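Trehalose-6-phosphate phosphatase (Neosartorya fumigata, PDB 5DXL) is a trehalose-phosphatase family member of the HAD clan, with a Rossmann-like core domain and a smaller alpha/beta cap domain. Local coordinates at residues A55-P58 / R59-V62; M110-Q113 / K114-E118; I132-R136 / V137-W141. All coordinates share one frame; numbering follows the deposited sequence.

Interaction 1 (A55-P58 / R59-V62); sequences AADP and RNAV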
ATOM      1  N   ALA A  55      12.213  12.548   5.790  1.00 10.92           N
ATOM      2  CA  ALA A  55      10.970  13.237   6.121  1.00  8.76           C
ATOM      3  C   ALA A  55      11.218  14.615   6.728  1.00 10.09           C
ATOM      4  O   ALA A  55      10.316  15.435   6.776  1.00 11.11           O
ATOM      5  CB  ALA A  55      10.133  12.389   7.077  1.00 10.48           C
ATOM      6  N   ALA A  56      12.440  14.854   7.174  1.00 10.71           N
ATOM      7  CA  ALA A  56      12.763  16.136   7.809  1.00 12.32           C
ATOM      8  C   ALA A  56      12.691  17.288   6.808  1.00 12.75           C
ATOM      9  O   ALA A  56      12.364  18.426   7.171  1.00 13.10           O
ATOM     10  CB  ALA A  56      14.138  16.073   8.436  1.00 14.81           C
ATOM     11  N   ASP A  57      13.004  16.990   5.554  1.00 10.90           N
ATOM     12  CA  ASP A  57      12.963  17.972   4.469  1.00 11.06           C
ATOM     13  C   ASP A  57      11.514  18.237   4.076  1.00 14.37           C
ATOM     14  O   ASP A  57      10.811  17.341   3.608  1.00 12.39           O
ATOM     15  CB  ASP A  57      13.776  17.451   3.278  1.00 14.02           C
ATOM     16  CG  ASP A  57      13.911  18.454   2.139  1.00 14.97           C
ATOM     17  OD1 ASP A  57      13.055  19.345   1.962  1.00 14.85           O
ATOM     18  OD2 ASP A  57      14.900  18.308   1.386  1.00 22.73           O
ATOM     19  N   PRO A  58      11.051  19.476   4.245  1.00 11.77           N
ATOM     20  CA  PRO A  58       9.634  19.760   4.019  1.00 11.42           C
ATOM     21  C   PRO A  58       9.231  19.726   2.548  1.00 13.54           C
ATOM     22  O   PRO A  58       8.036  19.764   2.255  1.00 16.50           O
ATOM     23  CB  PRO A  58       9.473  21.175   4.605  1.00 15.57           C
ATOM     24  CG  PRO A  58      10.798  21.781   4.400  1.00 14.49           C
ATOM     25  CD  PRO A  58      11.789  20.677   4.678  1.00 13.33           C
ATOM     26  N   ARG A  59      10.204  19.658   1.646  1.00 13.21           N
ATOM     27  CA  ARG A  59       9.907  19.494   0.230  1.00 12.58           C
ATOM     28  C   ARG A  59       9.393  18.080  -0.024  1.00 12.18           C
ATOM     29  O   ARG A  59       8.804  17.817  -1.065  1.00 13.52           O
ATOM     30  CB  ARG A  59      11.141  19.758  -0.626  1.00 14.51           C
ATOM     31  CG  ARG A  59      11.698  21.191  -0.500  1.00 17.67           C
ATOM     32  CD  ARG A  59      13.009  21.328  -1.265  1.00 19.03           C
ATOM     33  NE  ARG A  59      14.076  20.519  -0.681  1.00 19.50           N
ATOM     34  CZ  ARG A  59      15.306  20.396  -1.178  1.00 16.43           C
ATOM     35  NH1 ARG A  59      15.650  21.044  -2.292  1.00 24.20           N
ATOM     36  NH2 ARG A  59      16.197  19.639  -0.550  1.00 19.92           N
ATOM     37  N   ASN A  60       9.633  17.187   0.934  1.00 11.66           N
ATOM     38  CA  ASN A  60       9.238  15.781   0.780  1.00 10.38           C
ATOM     39  C   ASN A  60       7.950  15.470   1.527  1.00 12.26           C
ATOM     40  O   ASN A  60       7.751  15.901   2.657  1.00 15.50           O
ATOM     41  CB  ASN A  60      10.341  14.840   1.289  1.00  8.78           C
ATOM     42  CG  ASN A  60      11.653  15.007   0.533  1.00 11.48           C
ATOM     43  OD1 ASN A  60      11.665  15.421  -0.622  1.00 12.68           O
ATOM     44  ND2 ASN A  60      12.756  14.664   1.178  1.00 11.79           N
ATOM     45  N   ALA A  61       7.073  14.705   0.889  1.00  9.24           N
ATOM     46  CA  ALA A  61       5.942  14.111   1.583  1.00 11.72           C
ATOM     47  C   ALA A  61       6.220  12.616   1.602  1.00 10.73           C
ATOM     48  O   ALA A  61       6.276  11.985   0.543  1.00 11.40           O
ATOM     49  CB  ALA A  61       4.613  14.421   0.873  1.00 12.08           C
ATOM     50  N   VAL A  62       6.417  12.062   2.791  1.00  8.91           N
ATOM     51  CA  VAL A  62       6.878  10.682   2.909  1.00  7.74           C
ATOM     52  C   VAL A  62       5.799   9.823   3.548  1.00  8.12           C
ATOM     53  O   VAL A  62       5.375  10.080   4.683  1.00  9.30           O
ATOM     54  CB  VAL A  62       8.185  10.597   3.741  1.00  8.65           C
ATOM     55  CG1 VAL A  62       8.682   9.162   3.806  1.00  9.77           C
ATOM     56  CG2 VAL A  62       9.267  11.502   3.138  1.00  9.81           C
TER
HETATM   57  O   HOH W   1       8.225  16.004   5.237  1.00 13.19           O
HETATM   58  O   HOH W   2       5.832  18.088   3.172  1.00 29.98           O
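Ala55, in the last turn of helix 45-56, packs against Val62 of strand 60-65. Helix, turn and strand belong to the beta-alpha-beta unit built from strand 21-25, helix 45-56 and strand 60-65 in the Rossmann-like core. The apolar touch is light: Val62 CG2 lies 3.8 Å from Ala55 CA and only slightly further from its CB. A water lies within bonding distance of Ala55 O, at 2.7 Å, and of Asn60 O, and probably links them.

Asp57 opens a type I beta turn that ends at Asn60. Its carbonyl oxygen accepts the turn bond, with Asn60 N 2.9 Å from Asp57 O. The side chain leaves with CG anti to the backbone N (chi1 -174°), and this brings the carboxylate over the turn. Asp57 OD1 takes the backbone N-H of Arg59 at 2.9 Å on its anti side but well out of the carboxylate plane, which makes an Asx turn. The syn side faces the Arg59 guanidinium. Arg59 bends at chi3 (-66°) and comes in side-on. Arg59 NE bonds to Asp57 OD1 at 3.1 Å and also, less straight, to OD2. Arg59 NH2 meets Asp57 OD2 at 2.7 Å. The two planes are 17° apart, so the salt bridge is nearly flat. Each oxygen accepts from two nitrogens of Arg59, OD1 from N and NE and OD2 from NE and NH2, which should hold the carboxylate against rotation.

Asn60 ND2 lies alongside Asp57 CB, at 3.6 Å, but the amide is held elsewhere. OD1 bonds to Arg21, and ND2 to Leu54 O and Tyr15 OH.

The CB of Pro58 touches Arg59 N. Its carbonyl is bridged by a second water, 2.9 Å from Pro58 O, to Asn60 O.

Interaction 2 (M110-Q113 / K114-E118); sequences MGWQ and KEVME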
HETATM    1  N   MSE A 110     -20.766   0.906   6.867  1.00 13.83           N
HETATM    2  CA  MSE A 110     -20.511  -0.518   6.725  1.00 14.68           C
HETATM    3  C   MSE A 110     -21.798  -1.338   6.826  1.00 13.62           C
HETATM    4  O   MSE A 110     -21.784  -2.501   7.238  1.00 13.99           O
HETATM    5  CB  MSE A 110     -19.478  -0.973   7.747  1.00 16.24           C
HETATM    6  CG  MSE A 110     -18.111  -0.367   7.444  1.00 19.29           C
HETATM    7 SE   MSE A 110     -16.685  -1.156   8.506  1.00 24.93          SE
HETATM    8  CE  MSE A 110     -16.974  -0.111  10.142  1.00 18.59           C
ATOM      9  N   GLY A 111     -22.907  -0.723   6.424  1.00 14.09           N
ATOM     10  CA  GLY A 111     -24.181  -1.424   6.366  1.00 13.87           C
ATOM     11  C   GLY A 111     -24.117  -2.666   5.490  1.00 13.30           C
ATOM     12  O   GLY A 111     -24.889  -3.603   5.698  1.00 14.33           O
ATOM     13  N   TRP A 112     -23.205  -2.652   4.516  1.00 13.54           N
ATOM     14  CA  TRP A 112     -22.999  -3.811   3.638  1.00 13.56           C
ATOM     15  C   TRP A 112     -22.668  -5.070   4.430  1.00 16.28           C
ATOM     16  O   TRP A 112     -22.980  -6.187   3.995  1.00 14.57           O
ATOM     17  CB  TRP A 112     -21.893  -3.528   2.607  1.00 13.99           C
ATOM     18  CG  TRP A 112     -20.541  -3.220   3.179  1.00 13.56           C
ATOM     19  CD1 TRP A 112     -20.026  -1.977   3.440  1.00 15.67           C
ATOM     20  CD2 TRP A 112     -19.519  -4.162   3.535  1.00 12.94           C
ATOM     21  NE1 TRP A 112     -18.751  -2.091   3.943  1.00 14.38           N
ATOM     22  CE2 TRP A 112     -18.413  -3.418   4.008  1.00 15.22           C
ATOM     23  CE3 TRP A 112     -19.427  -5.559   3.494  1.00 15.61           C
ATOM     24  CZ2 TRP A 112     -17.238  -4.025   4.450  1.00 14.56           C
ATOM     25  CZ3 TRP A 112     -18.257  -6.160   3.932  1.00 17.01           C
ATOM     26  CH2 TRP A 112     -17.181  -5.395   4.406  1.00 17.37           C
ATOM     27  N   GLN A 113     -22.052  -4.909   5.597  1.00 13.09           N
ATOM     28  CA  GLN A 113     -21.663  -6.069   6.389  1.00 11.47           C
ATOM     29  C   GLN A 113     -22.874  -6.876   6.862  1.00 15.92           C
ATOM     30  O   GLN A 113     -22.801  -8.091   6.987  1.00 15.45           O
ATOM     31  CB  GLN A 113     -20.813  -5.655   7.584  1.00 16.64           C
ATOM     32  CG  GLN A 113     -19.462  -5.118   7.172  1.00 15.52           C
ATOM     33  CD  GLN A 113     -18.450  -5.208   8.285  1.00 21.80           C
ATOM     34  OE1 GLN A 113     -18.758  -5.674   9.380  1.00 29.77           O
ATOM     35  NE2 GLN A 113     -17.228  -4.768   8.012  1.00 22.60           N
ATOM     36  N   LYS A 114     -23.981  -6.189   7.128  1.00 15.89           N
ATOM     37  CA  LYS A 114     -25.191  -6.861   7.573  1.00 16.32           C
ATOM     38  C   LYS A 114     -25.696  -7.799   6.478  1.00 16.81           C
ATOM     39  O   LYS A 114     -26.019  -8.957   6.733  1.00 17.07           O
ATOM     40  CB  LYS A 114     -26.279  -5.843   7.949  1.00 18.54           C
ATOM     41  CG  LYS A 114     -27.574  -6.484   8.448  1.00 20.73           C
ATOM     42  CD  LYS A 114     -28.577  -5.438   8.954  1.00 22.63           C
ATOM     43  CE  LYS A 114     -29.880  -6.100   9.386  1.00 26.81           C
ATOM     44  NZ  LYS A 114     -30.751  -5.176  10.161  1.00 35.64           N
ATOM     45  N   GLU A 115     -25.745  -7.296   5.252  1.00 17.16           N
ATOM     46  CA  GLU A 115     -26.261  -8.098   4.149  1.00 16.29           C
ATOM     47  C   GLU A 115     -25.298  -9.223   3.782  1.00 19.03           C
ATOM     48  O   GLU A 115     -25.719 -10.342   3.500  1.00 16.97           O
ATOM     49  CB  GLU A 115     -26.535  -7.223   2.932  1.00 20.70           C
ATOM     50  CG  GLU A 115     -27.327  -7.933   1.853  1.00 28.83           C
ATOM     51  CD  GLU A 115     -27.854  -6.992   0.790  1.00 33.36           C
ATOM     52  OE1 GLU A 115     -27.788  -5.764   1.002  1.00 35.84           O
ATOM     53  OE2 GLU A 115     -28.333  -7.485  -0.256  1.00 46.26           O
ATOM     54  N   VAL A 116     -24.001  -8.931   3.788  1.00 17.90           N
ATOM     55  CA  VAL A 116     -23.016  -9.956   3.452  1.00 13.47           C
ATOM     56  C   VAL A 116     -23.036 -11.087   4.474  1.00 15.32           C
ATOM     57  O   VAL A 116     -22.953 -12.258   4.101  1.00 14.83           O
ATOM     58  CB  VAL A 116     -21.590  -9.358   3.331  1.00 13.43           C
ATOM     59  CG1 VAL A 116     -20.537 -10.469   3.185  1.00 13.91           C
ATOM     60  CG2 VAL A 116     -21.517  -8.421   2.143  1.00 15.26           C
HETATM   61  N   MSE A 117     -23.176 -10.760   5.758  1.00 13.14           N
HETATM   62  CA  MSE A 117     -23.302 -11.787   6.787  1.00 14.71           C
HETATM   63  C   MSE A 117     -24.535 -12.672   6.550  1.00 16.17           C
HETATM   64  O   MSE A 117     -24.465 -13.892   6.669  1.00 17.54           O
HETATM   65  CB  MSE A 117     -23.375 -11.160   8.181  1.00 16.21           C
HETATM   66  CG  MSE A 117     -22.048 -10.613   8.692  1.00 17.76           C
HETATM   67 SE   MSE A 117     -20.647 -11.989   8.730  1.00 22.67          SE
HETATM   68  CE  MSE A 117     -21.443 -13.171  10.038  1.00 18.06           C
ATOM     69  N   GLU A 118     -25.655 -12.039   6.212  1.00 15.70           N
ATOM     70  CA  GLU A 118     -26.895 -12.765   5.975  1.00 20.19           C
ATOM     71  C   GLU A 118     -26.719 -13.743   4.810  1.00 20.29           C
ATOM     72  O   GLU A 118     -27.106 -14.917   4.903  1.00 17.76           O
ATOM     73  CB  GLU A 118     -28.034 -11.776   5.706  1.00 21.86           C
ATOM     74  CG  GLU A 118     -29.417 -12.380   5.767  1.00 34.72           C
ATOM     75  CD  GLU A 118     -30.501 -11.320   5.774  1.00 44.62           C
ATOM     76  OE1 GLU A 118     -30.183 -10.141   6.056  1.00 39.48           O
ATOM     77  OE2 GLU A 118     -31.668 -11.667   5.493  1.00 49.51           O
TER
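Val116 N donates to Trp112 O at 2.9 Å, nearly straight at hydrogen (165°). The valine side chain also touches this oxygen, with Val116 CG2 3.2 Å from Trp112 O. That methyl also reaches the indole. Val116 CG2 sits 3.8 Å from Trp112 CE3, at the ring edge and near the ring plane. The two side chains lie side by side and point the same way.

Trp112 has its CG between the backbone N and the carbonyl carbon (chi1 60°), a crowded position. This puts the indole beside the Val116 side chain. One face of it is covered locally: Gln113 CG lies above the plane towards the rim, and Met110 O is further off on the same face. Beyond the segment, the ring of Trp170 meets Trp112 edge-to-face.

This is the first part of helix 112-125, which packs on the four-stranded antiparallel sheet of the smaller domain, consistent with the cap of a HAD-clan phosphatase. Trp112, Gln113, Val116 and Met117 all touch Leu139 of that sheet. Around residues 110 to 114 the bonds span three residues: Gln113 N to Met110 O at 2.9 Å, and Lys114 N to Gly111 O at 3.1 Å. Four-residue spacing follows, with Met117 N donating to Gln113 O at 3.0 Å.

The selenomethionine side chain of Met117 starts close to this carbonyl, its CG 3.1 Å from Gln113 O. Extended beyond CG, the Gln113 chain carries its buried amide to the sheet hairpin. Both amide atoms are satisfied there, OE1 by Arg134 NH2 and NE2 by Arg136 O.

Interaction 3 (I132-R136 / V137-W141); sequences IERKR and VALTW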
ATOM      1  N   ILE A 132     -17.567 -18.829   8.193  1.00 12.93           N
ATOM      2  CA  ILE A 132     -17.386 -17.404   7.985  1.00 14.27           C
ATOM      3  C   ILE A 132     -16.290 -16.878   8.886  1.00 15.52           C
ATOM      4  O   ILE A 132     -16.279 -17.177  10.083  1.00 15.44           O
ATOM      5  CB  ILE A 132     -18.669 -16.620   8.277  1.00 13.77           C
ATOM      6  CG1 ILE A 132     -19.804 -17.104   7.369  1.00 16.29           C
ATOM      7  CG2 ILE A 132     -18.422 -15.114   8.120  1.00 16.40           C
ATOM      8  CD1 ILE A 132     -21.178 -16.622   7.804  1.00 17.03           C
ATOM      9  N   GLU A 133     -15.364 -16.135   8.291  1.00 12.37           N
ATOM     10  CA  GLU A 133     -14.356 -15.386   9.032  1.00 11.83           C
ATOM     11  C   GLU A 133     -14.731 -13.917   9.018  1.00 14.26           C
ATOM     12  O   GLU A 133     -14.876 -13.304   7.961  1.00 13.60           O
ATOM     13  CB  GLU A 133     -12.965 -15.587   8.428  1.00 10.35           C
ATOM     14  CG  GLU A 133     -11.911 -14.630   9.018  1.00 16.06           C
ATOM     15  CD  GLU A 133     -10.554 -14.748   8.342  1.00 19.89           C
ATOM     16  OE1 GLU A 133     -10.469 -15.342   7.241  1.00 19.57           O
ATOM     17  OE2 GLU A 133      -9.557 -14.240   8.913  1.00 22.70           O
ATOM     18  N   ARG A 134     -14.906 -13.344  10.200  1.00 18.70           N
ATOM     19  CA  ARG A 134     -15.247 -11.935  10.280  1.00 20.69           C
ATOM     20  C   ARG A 134     -14.062 -11.139  10.820  1.00 24.54           C
ATOM     21  O   ARG A 134     -13.551 -11.426  11.904  1.00 25.32           O
ATOM     22  CB  ARG A 134     -16.491 -11.743  11.151  1.00 26.09           C
ATOM     23  CG  ARG A 134     -16.913 -10.294  11.322  1.00 32.66           C
ATOM     24  CD  ARG A 134     -18.412 -10.187  11.585  1.00 28.90           C
ATOM     25  NE  ARG A 134     -18.929  -8.859  11.256  1.00 33.85           N
ATOM     26  CZ  ARG A 134     -20.207  -8.509  11.361  1.00 33.52           C
ATOM     27  NH1 ARG A 134     -21.100  -9.390  11.792  1.00 33.92           N
ATOM     28  NH2 ARG A 134     -20.591  -7.277  11.036  1.00 30.50           N
ATOM     29  N   LYS A 135     -13.595 -10.171  10.040  1.00 17.72           N
ATOM     30  CA  LYS A 135     -12.630  -9.199  10.557  1.00 22.24           C
ATOM     31  C   LYS A 135     -13.286  -7.825  10.643  1.00 26.37           C
ATOM     32  O   LYS A 135     -14.469  -7.681  10.299  1.00 26.37           O
ATOM     33  CB  LYS A 135     -11.383  -9.153   9.680  1.00 24.03           C
ATOM     34  CG  LYS A 135     -10.528 -10.401   9.765  1.00 30.20           C
ATOM     35  CD  LYS A 135      -9.066 -10.064   9.539  1.00 41.06           C
ATOM     36  CE  LYS A 135      -8.172 -11.262   9.806  1.00 44.35           C
ATOM     37  NZ  LYS A 135      -6.729 -10.898   9.722  1.00 50.45           N
ATOM     38  N   ARG A 136     -12.523  -6.826  11.092  1.00 30.10           N
ATOM     39  CA  ARG A 136     -13.036  -5.467  11.271  1.00 24.58           C
ATOM     40  C   ARG A 136     -13.687  -4.967   9.994  1.00 25.92           C
ATOM     41  O   ARG A 136     -14.816  -4.466   9.996  1.00 25.15           O
ATOM     42  CB  ARG A 136     -11.915  -4.508  11.688  1.00 31.43           C
ATOM     43  CG  ARG A 136     -12.403  -3.111  12.077  1.00 35.32           C
ATOM     44  CD  ARG A 136     -11.336  -2.025  11.858  1.00 32.30           C
ATOM     45  NE  ARG A 136     -10.042  -2.392  12.414  1.00 32.14           N
ATOM     46  CZ  ARG A 136      -9.694  -2.198  13.680  1.00 37.16           C
ATOM     47  NH1 ARG A 136     -10.553  -1.637  14.520  1.00 34.13           N
ATOM     48  NH2 ARG A 136      -8.490  -2.561  14.105  1.00 34.61           N
ATOM     49  N   VAL A 137     -12.975  -5.123   8.888  1.00 18.38           N
ATOM     50  CA  VAL A 137     -13.408  -4.486   7.668  1.00 18.51           C
ATOM     51  C   VAL A 137     -13.662  -5.493   6.544  1.00 20.58           C
ATOM     52  O   VAL A 137     -14.377  -5.199   5.585  1.00 28.16           O
ATOM     53  CB  VAL A 137     -12.387  -3.448   7.231  1.00 27.59           C
ATOM     54  CG1 VAL A 137     -13.070  -2.364   6.465  1.00 27.54           C
ATOM     55  CG2 VAL A 137     -11.753  -2.829   8.465  1.00 28.13           C
ATOM     56  N   ALA A 138     -13.096  -6.686   6.653  1.00 14.83           N
ATOM     57  CA  ALA A 138     -13.309  -7.664   5.596  1.00 14.46           C
ATOM     58  C   ALA A 138     -14.069  -8.871   6.103  1.00 15.02           C
ATOM     59  O   ALA A 138     -13.823  -9.347   7.202  1.00 15.26           O
ATOM     60  CB  ALA A 138     -11.990  -8.092   4.999  1.00 15.81           C
ATOM     61  N   LEU A 139     -14.981  -9.382   5.277  1.00 10.59           N
ATOM     62  CA  LEU A 139     -15.732 -10.587   5.618  1.00 10.73           C
ATOM     63  C   LEU A 139     -15.372 -11.669   4.619  1.00  9.92           C
ATOM     64  O   LEU A 139     -15.394 -11.427   3.419  1.00 12.18           O
ATOM     65  CB  LEU A 139     -17.240 -10.321   5.596  1.00 10.72           C
ATOM     66  CG  LEU A 139     -17.786  -9.285   6.586  1.00 14.57           C
ATOM     67  CD1 LEU A 139     -19.293  -9.142   6.435  1.00 14.21           C
ATOM     68  CD2 LEU A 139     -17.428  -9.673   7.984  1.00 21.52           C
ATOM     69  N   THR A 140     -15.030 -12.849   5.118  1.00  7.94           N
ATOM     70  CA  THR A 140     -14.538 -13.905   4.237  1.00 10.02           C
ATOM     71  C   THR A 140     -15.295 -15.211   4.440  1.00 10.48           C
ATOM     72  O   THR A 140     -15.448 -15.692   5.565  1.00 12.04           O
ATOM     73  CB  THR A 140     -13.032 -14.149   4.454  1.00 12.87           C
ATOM     74  OG1 THR A 140     -12.329 -12.911   4.307  1.00 15.21           O
ATOM     75  CG2 THR A 140     -12.508 -15.134   3.410  1.00 12.03           C
ATOM     76  N   TRP A 141     -15.783 -15.773   3.337  1.00 10.59           N
ATOM     77  CA  TRP A 141     -16.431 -17.076   3.368  1.00 11.95           C
ATOM     78  C   TRP A 141     -15.429 -18.145   2.933  1.00  9.26           C
ATOM     79  O   TRP A 141     -14.909 -18.078   1.832  1.00 10.72           O
ATOM     80  CB  TRP A 141     -17.671 -17.083   2.456  1.00 11.98           C
ATOM     81  CG  TRP A 141     -18.468 -18.342   2.586  1.00  9.97           C
ATOM     82  CD1 TRP A 141     -18.999 -18.853   3.735  1.00 10.51           C
ATOM     83  CD2 TRP A 141     -18.824 -19.258   1.538  1.00 13.60           C
ATOM     84  NE1 TRP A 141     -19.671 -20.027   3.465  1.00 13.16           N
ATOM     85  CE2 TRP A 141     -19.572 -20.293   2.128  1.00 12.12           C
ATOM     86  CE3 TRP A 141     -18.587 -19.295   0.163  1.00 13.00           C
ATOM     87  CZ2 TRP A 141     -20.082 -21.360   1.386  1.00 13.22           C
ATOM     88  CZ3 TRP A 141     -19.097 -20.362  -0.573  1.00 15.12           C
ATOM     89  CH2 TRP A 141     -19.831 -21.372   0.043  1.00 12.97           C
TER
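Val137 sits at the turn, where its CG2 packs along the stem of Arg136, 3.5 Å from Arg136 CD. This methyl lies at the edge of the guanidinium, near its plane. The arginine bends at chi3 (-48°), and its NH2 forms a salt bridge with Glu88.

Two strand residues carry the pairing. Thr140 faces Glu133 in an antiparallel hydrogen-bonded pair. Glu133 N donates to Thr140 O at 2.8 Å, and Thr140 N returns a bond to Glu133 O at 2.9 Å. Their side chains point the same way, and Glu133 OE1 is hydrogen-bonded to His142 NE2.

Leu139 pairs with Arg134 in the next, non-hydrogen-bonded position. Its CD2 presses on the extended aliphatic stem, 3.4 Å from Arg134 CG, while the guanidinium bonds to Gln113. On the same sheet face, Ile132 CG1 meets the edge of the Trp141 ring, 4.1 Å from Trp141 CD1, with the two side chains at about a right angle.

A bond from Lys135 N to Ala138 O, 3.0 Å, closes the turn. The result is a beta hairpin, strands 131-134 and 139-142, at one border of the antiparallel sheet in the cap-like domain.

Overall arrangement
Interactions 2 and 3 form one packed unit, with centres 10 Å apart. Helix 112-125 leads into strand 131-134, and the two contacts touch directly. Gln113 OE1 lies 2.9 Å from Arg134 NH2, Gln113 NE2 is 3.1 Å from Arg136 O, and Trp112 CH2 packs against Val137 O. Interaction 1 belongs to the other domain. Its centre is about 41 Å from that of interaction 2 and about 37 Å from that of interaction 3, on the opposite side of the chain's centre. It lies at the start of strand 60-65. HAD-clan active sites sit at the opposite, C-terminal ends of the core strands, so interaction 1 is probably remote from that site.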